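Local coordinates for protein probable transcriptional regulator (Rhodococcus jostii, PDB 3HIM) that probably binds DNA at regulatory regions and controls transcription, as a dimeric, mainly helical member of the TetR family, at residues R20-A25 with P55-K60; L63-S68 with F126-D131. All blocks are in the same frame, centred on the assembly; numbering follows the deposited sequence.

Overall arrangement
Interaction 1 (20-25 with 55-60) lies inside the predicted N-terminal DNA-binding region, its centre about 20 Å from the centre of the chain; interaction 2 (63-68 with 126-131) sits closer in, its centre about 12 Å from that point, where that region meets the C-terminal part. Helix 60-82 follows the loop of interaction 1 and supplies one side of interaction 2. The two join through packing: Tyr57 CE1 lies 3.5 Å from Ala66 CB, and Ala25 meets Leu63. Interaction 1 is largely buried and adds a hydrogen bond to its apolar packing. Interaction 2 is partly buried, joins two nearly parallel helices, and works through methyl groups against a tyrosine and a serine.

Interaction 1. Residues R20-A25 with P55-K60; sequences RIRAAA and PHYKTK
Tyr57 points its side chain at helix 16-32 and is met there by Ile21 and Arg22, the two helix residues that make this contact. CG2 of Ile21 approaches the ring obliquely, 4.0 Å from Tyr57 CD2, and the two side chains run past each other in opposite directions. Arg22 reaches the phenol end. Arg22 CG and CD each lie 3.4 Å from Tyr57 OH, and the chain then bends at chi3 (-62°), which turns the guanidinium back so that NH1 donates a hydrogen bond to Tyr57 OH at 3.0 Å. The bond is moderately straight, 155° at the hydrogen, and the oxygen sits near the guanidinium plane, although that plane and the phenol ring stand 81° apart. Tyr57 continues onto Ser62, Leu63 and Ala66 of helix 60-82, so its ring is wedged between that helix and helix 16-32.

Toward His56 the packing thins out. This imidazole is partly exposed and receives one methyl, Ile21 CD1, which comes obliquely to within 3.6 Å of His56 ND1. That nitrogen is covered by the contact and has no hydrogen-bonding partner in the model. The His56 side chain also touches Ser15, Ala17 and Ala18, near the start of helix 16-32.

The stronger polar partner of Arg22 is Glu70 of helix 60-82, which forms a salt bridge with NH2. One guanidinium therefore holds the phenol at the end of the predicted helix-turn-helix and a carboxylate on the following helix. The cation would be expected to draw electron density from the phenol oxygen, while Glu70 probably offsets much of the buried charge; the pairing ties helix 16-32, the loop before helix 60-82 and helix 60-82 together through a single side chain.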
loop_
_atom_site.group_PDB
_atom_site.type_symbol
_atom_site.label_atom_id
_atom_site.label_comp_id
_atom_site.label_asym_id
_atom_site.label_seq_id
_atom_site.Cartn_x
_atom_site.Cartn_y
_atom_site.Cartn_z
ATOM N N ARG B 20 -22.468 1.970 13.849
ATOM C CA ARG B 20 -22.295 3.424 13.949
ATOM C C ARG B 20 -21.007 3.771 14.722
ATOM O O ARG B 20 -20.296 4.723 14.375
ATOM C CB ARG B 20 -23.527 4.045 14.642
ATOM C CG ARG B 20 -23.500 5.543 14.884
ATOM C CD ARG B 20 -24.883 6.032 15.334
ATOM N NE ARG B 20 -24.902 7.438 15.752
ATOM C CZ ARG B 20 -24.624 7.872 16.986
ATOM N NH1 ARG B 20 -24.281 7.019 17.955
ATOM N NH2 ARG B 20 -24.675 9.176 17.262
ATOM N N ILE B 21 -20.733 3.028 15.781
ATOM C CA ILE B 21 -19.500 3.255 16.564
ATOM C C ILE B 21 -18.265 2.955 15.706
ATOM O O ILE B 21 -17.305 3.728 15.714
ATOM C CB ILE B 21 -19.505 2.453 17.893
ATOM C CG1 ILE B 21 -20.584 3.020 18.836
ATOM C CG2 ILE B 21 -18.084 2.452 18.581
ATOM C CD1 ILE B 21 -21.110 2.011 19.859
ATOM N N ARG B 22 -18.325 1.862 14.943
ATOM C CA ARG B 22 -17.222 1.468 14.062
ATOM C C ARG B 22 -16.969 2.514 12.986
ATOM O O ARG B 22 -15.812 2.899 12.772
ATOM C CB ARG B 22 -17.470 0.101 13.415
ATOM C CG ARG B 22 -17.589 -1.032 14.392
ATOM C CD ARG B 22 -17.367 -2.366 13.715
ATOM N NE ARG B 22 -18.347 -2.680 12.681
ATOM C CZ ARG B 22 -19.592 -3.111 12.916
ATOM N NH1 ARG B 22 -20.047 -3.241 14.160
ATOM N NH2 ARG B 22 -20.391 -3.402 11.903
ATOM N N ALA B 23 -18.037 2.984 12.328
ATOM C CA ALA B 23 -17.884 4.048 11.328
ATOM C C ALA B 23 -17.222 5.280 11.959
ATOM O O ALA B 23 -16.258 5.828 11.405
ATOM C CB ALA B 23 -19.221 4.410 10.682
ATOM N N ALA B 24 -17.709 5.696 13.132
ATOM C CA ALA B 24 -17.134 6.878 13.784
ATOM C C ALA B 24 -15.688 6.624 14.192
ATOM O O ALA B 24 -14.839 7.514 14.070
ATOM C CB ALA B 24 -17.959 7.308 14.999
ATOM N N ALA B 25 -15.410 5.419 14.684
ATOM C CA ALA B 25 -14.048 5.081 15.085
ATOM C C ALA B 25 -13.097 5.129 13.877
ATOM O O ALA B 25 -11.958 5.561 14.007
ATOM C CB ALA B 25 -13.993 3.722 15.758
ATOM N N PRO B 55 -20.763 -1.194 26.216
ATOM C CA PRO B 55 -21.631 -2.360 25.952
ATOM C C PRO B 55 -21.299 -3.109 24.675
ATOM O O PRO B 55 -21.558 -4.308 24.586
ATOM C CB PRO B 55 -23.017 -1.731 25.799
ATOM C CG PRO B 55 -22.949 -0.488 26.615
ATOM C CD PRO B 55 -21.560 0.028 26.436
ATOM N N HIS B 56 -20.749 -2.397 23.699
ATOM C CA HIS B 56 -20.474 -2.945 22.378
ATOM C C HIS B 56 -19.009 -3.316 22.254
ATOM O O HIS B 56 -18.674 -4.356 21.703
ATOM C CB HIS B 56 -20.859 -1.936 21.298
ATOM C CG HIS B 56 -22.325 -1.636 21.251
ATOM N ND1 HIS B 56 -22.868 -0.483 21.785
ATOM C CD2 HIS B 56 -23.362 -2.333 20.728
ATOM C CE1 HIS B 56 -24.177 -0.487 21.597
ATOM N NE2 HIS B 56 -24.503 -1.599 20.958
ATOM N N TYR B 57 -18.145 -2.454 22.783
ATOM C CA TYR B 57 -16.712 -2.665 22.742
ATOM C C TYR B 57 -16.119 -2.319 24.100
ATOM O O TYR B 57 -16.102 -1.158 24.501
ATOM C CB TYR B 57 -16.093 -1.852 21.588
ATOM C CG TYR B 57 -16.734 -2.215 20.270
ATOM C CD1 TYR B 57 -16.456 -3.445 19.670
ATOM C CD2 TYR B 57 -17.650 -1.363 19.648
ATOM C CE1 TYR B 57 -17.052 -3.820 18.482
ATOM C CE2 TYR B 57 -18.252 -1.722 18.442
ATOM C CZ TYR B 57 -17.938 -2.961 17.873
ATOM O OH TYR B 57 -18.508 -3.361 16.706
ATOM N N LYS B 58 -15.666 -3.342 24.815
ATOM C CA LYS B 58 -15.155 -3.166 26.172
ATOM C C LYS B 58 -13.750 -2.553 26.147
ATOM O O LYS B 58 -13.325 -1.914 27.104
ATOM C CB LYS B 58 -15.173 -4.500 26.928
ATOM N N THR B 59 -13.033 -2.748 25.040
ATOM C CA THR B 59 -11.683 -2.197 24.885
ATOM C C THR B 59 -11.554 -1.538 23.519
ATOM O O THR B 59 -12.334 -1.858 22.588
ATOM C CB THR B 59 -10.577 -3.280 25.047
ATOM O OG1 THR B 59 -10.508 -4.106 23.873
ATOM C CG2 THR B 59 -10.849 -4.177 26.270
ATOM N N LYS B 60 -10.578 -0.630 23.401
ATOM C CA LYS B 60 -10.207 -0.048 22.113
ATOM C C LYS B 60 -9.853 -1.160 21.121
ATOM O O LYS B 60 -10.260 -1.127 19.962
ATOM C CB LYS B 60 -9.011 0.910 22.254
ATOM C CG LYS B 60 -9.108 2.166 21.378
ATOM C CD LYS B 60 -7.764 2.725 20.832
ATOM C CE LYS B 60 -6.607 2.778 21.824
ATOM N NZ LYS B 60 -5.758 3.989 21.575
#

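Interaction 2. Residues L63-S68 with F126-D131; sequences LLYAIS and FAIIAD
Ile128 and Ile129 of helix 123-149 press their methyl groups onto Tyr65 and Ser68 of helix 60-82. The apolar contacts come first. Tyr65 CG is anti to the backbone N (chi1 171°), which carries the ring out across the gap between the helices. There Ile128 crosses it at about a right angle, with CD1 4.2 Å from Tyr65 CZ. Ile129 runs past the same ring in the opposite direction, its CD1 4.2 Å from Tyr65 CE1; both methyls approach obliquely.

Next come methyls against oxygens. Ile128 CD1 lies 3.3 Å from Tyr65 OH, and CG2 of the same residue is also close to that hydroxyl. Deeper in, Ile129 CD1 is 3.7 Å from Ser68 OG. This serine oxygen makes a weak hydrogen bond to the carbonyl of Gly114, while the Tyr65 ring stacks with His125.

As for the backbones, the local axes pass 10.8 Å apart and only 11° from parallel, a separation spanned by side chains. Side-by-side packing of this kind, between the helix that follows the helix-turn-helix and a long helix of the C-terminal domain, belongs to the all-helical TetR fold.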
loop_
_atom_site.group_PDB
_atom_site.type_symbol
_atom_site.label_atom_id
_atom_site.label_comp_id
_atom_site.label_asym_id
_atom_site.label_seq_id
_atom_site.Cartn_x
_atom_site.Cartn_y
_atom_site.Cartn_z
ATOM N N LEU B 63 -12.554 -2.960 19.403
ATOM C CA LEU B 63 -13.203 -2.138 18.396
ATOM C C LEU B 63 -12.387 -2.135 17.100
ATOM O O LEU B 63 -12.957 -2.187 15.991
ATOM C CB LEU B 63 -13.394 -0.717 18.933
ATOM C CG LEU B 63 -13.916 0.372 17.979
ATOM C CD1 LEU B 63 -15.217 -0.034 17.289
ATOM C CD2 LEU B 63 -14.097 1.674 18.749
ATOM N N LEU B 64 -11.057 -2.074 17.242
ATOM C CA LEU B 64 -10.170 -2.187 16.093
ATOM C C LEU B 64 -10.332 -3.563 15.414
ATOM O O LEU B 64 -10.422 -3.656 14.182
ATOM C CB LEU B 64 -8.709 -1.964 16.508
ATOM C CG LEU B 64 -7.680 -2.285 15.416
ATOM C CD1 LEU B 64 -7.735 -1.204 14.332
ATOM C CD2 LEU B 64 -6.278 -2.411 16.014
ATOM N N TYR B 65 -10.365 -4.621 16.232
ATOM C CA TYR B 65 -10.567 -5.972 15.739
ATOM C C TYR B 65 -11.881 -6.072 14.985
ATOM O O TYR B 65 -11.908 -6.620 13.878
ATOM C CB TYR B 65 -10.522 -6.983 16.879
ATOM C CG TYR B 65 -10.949 -8.382 16.455
ATOM C CD1 TYR B 65 -10.254 -9.074 15.452
ATOM C CD2 TYR B 65 -12.065 -8.999 17.039
ATOM C CE1 TYR B 65 -10.647 -10.351 15.041
ATOM C CE2 TYR B 65 -12.466 -10.285 16.647
ATOM C CZ TYR B 65 -11.745 -10.947 15.645
ATOM O OH TYR B 65 -12.121 -12.192 15.244
ATOM N N ALA B 66 -12.965 -5.533 15.557
ATOM C CA ALA B 66 -14.238 -5.523 14.832
ATOM C C ALA B 66 -14.098 -4.833 13.468
ATOM O O ALA B 66 -14.541 -5.362 12.464
ATOM C CB ALA B 66 -15.364 -4.877 15.661
ATOM N N ILE B 67 -13.473 -3.667 13.436
ATOM C CA ILE B 67 -13.272 -2.929 12.180
ATOM C C ILE B 67 -12.466 -3.778 11.182
ATOM O O ILE B 67 -12.833 -3.913 10.031
ATOM C CB ILE B 67 -12.605 -1.543 12.452
ATOM C CG1 ILE B 67 -13.582 -0.618 13.188
ATOM C CG2 ILE B 67 -12.118 -0.868 11.165
ATOM C CD1 ILE B 67 -12.935 0.597 13.831
ATOM N N SER B 68 -11.393 -4.394 11.657
ATOM C CA SER B 68 -10.479 -5.116 10.791
ATOM C C SER B 68 -11.119 -6.420 10.264
ATOM O O SER B 68 -10.967 -6.785 9.091
ATOM C CB SER B 68 -9.173 -5.388 11.543
ATOM O OG SER B 68 -8.235 -6.014 10.693
ATOM N N PHE B 126 -5.080 -11.236 15.866
ATOM C CA PHE B 126 -4.120 -11.239 14.756
ATOM C C PHE B 126 -4.163 -12.542 13.950
ATOM O O PHE B 126 -4.166 -12.492 12.720
ATOM C CB PHE B 126 -2.684 -10.961 15.223
ATOM C CG PHE B 126 -1.714 -10.824 14.088
ATOM C CD1 PHE B 126 -1.628 -9.630 13.375
ATOM C CD2 PHE B 126 -0.908 -11.887 13.709
ATOM C CE1 PHE B 126 -0.727 -9.487 12.308
ATOM C CE2 PHE B 126 0.017 -11.750 12.635
ATOM C CZ PHE B 126 0.104 -10.560 11.944
ATOM N N ALA B 127 -4.210 -13.693 14.630
ATOM C CA ALA B 127 -4.240 -14.986 13.924
ATOM C C ALA B 127 -5.499 -15.131 13.061
ATOM O O ALA B 127 -5.451 -15.741 12.004
ATOM C CB ALA B 127 -4.130 -16.148 14.882
ATOM N N ILE B 128 -6.622 -14.565 13.499
ATOM C CA ILE B 128 -7.859 -14.688 12.723
ATOM C C ILE B 128 -7.803 -13.826 11.455
ATOM O O ILE B 128 -8.219 -14.252 10.373
ATOM C CB ILE B 128 -9.086 -14.310 13.570
ATOM C CG1 ILE B 128 -9.363 -15.387 14.632
ATOM C CG2 ILE B 128 -10.332 -14.058 12.694
ATOM C CD1 ILE B 128 -10.281 -14.852 15.789
ATOM N N ILE B 129 -7.280 -12.614 11.603
ATOM C CA ILE B 129 -7.164 -11.690 10.486
ATOM C C ILE B 129 -6.182 -12.232 9.443
ATOM O O ILE B 129 -6.453 -12.178 8.242
ATOM C CB ILE B 129 -6.749 -10.273 10.969
ATOM C CG1 ILE B 129 -7.860 -9.661 11.851
ATOM C CG2 ILE B 129 -6.391 -9.372 9.783
ATOM C CD1 ILE B 129 -9.279 -9.493 11.194
ATOM N N ALA B 130 -5.050 -12.757 9.904
ATOM C CA ALA B 130 -4.024 -13.277 8.987
ATOM C C ALA B 130 -4.615 -14.433 8.191
ATOM O O ALA B 130 -4.369 -14.563 6.991
ATOM C CB ALA B 130 -2.759 -13.723 9.756
ATOM N N ASP B 131 -5.429 -15.249 8.858
ATOM C CA ASP B 131 -6.088 -16.346 8.176
ATOM C C ASP B 131 -7.021 -15.860 7.069
ATOM O O ASP B 131 -7.017 -16.426 5.983
ATOM C CB ASP B 131 -6.843 -17.233 9.143
ATOM C CG ASP B 131 -7.423 -18.434 8.461
ATOM O OD1 ASP B 131 -6.643 -19.178 7.833
ATOM O OD2 ASP B 131 -8.648 -18.636 8.525
#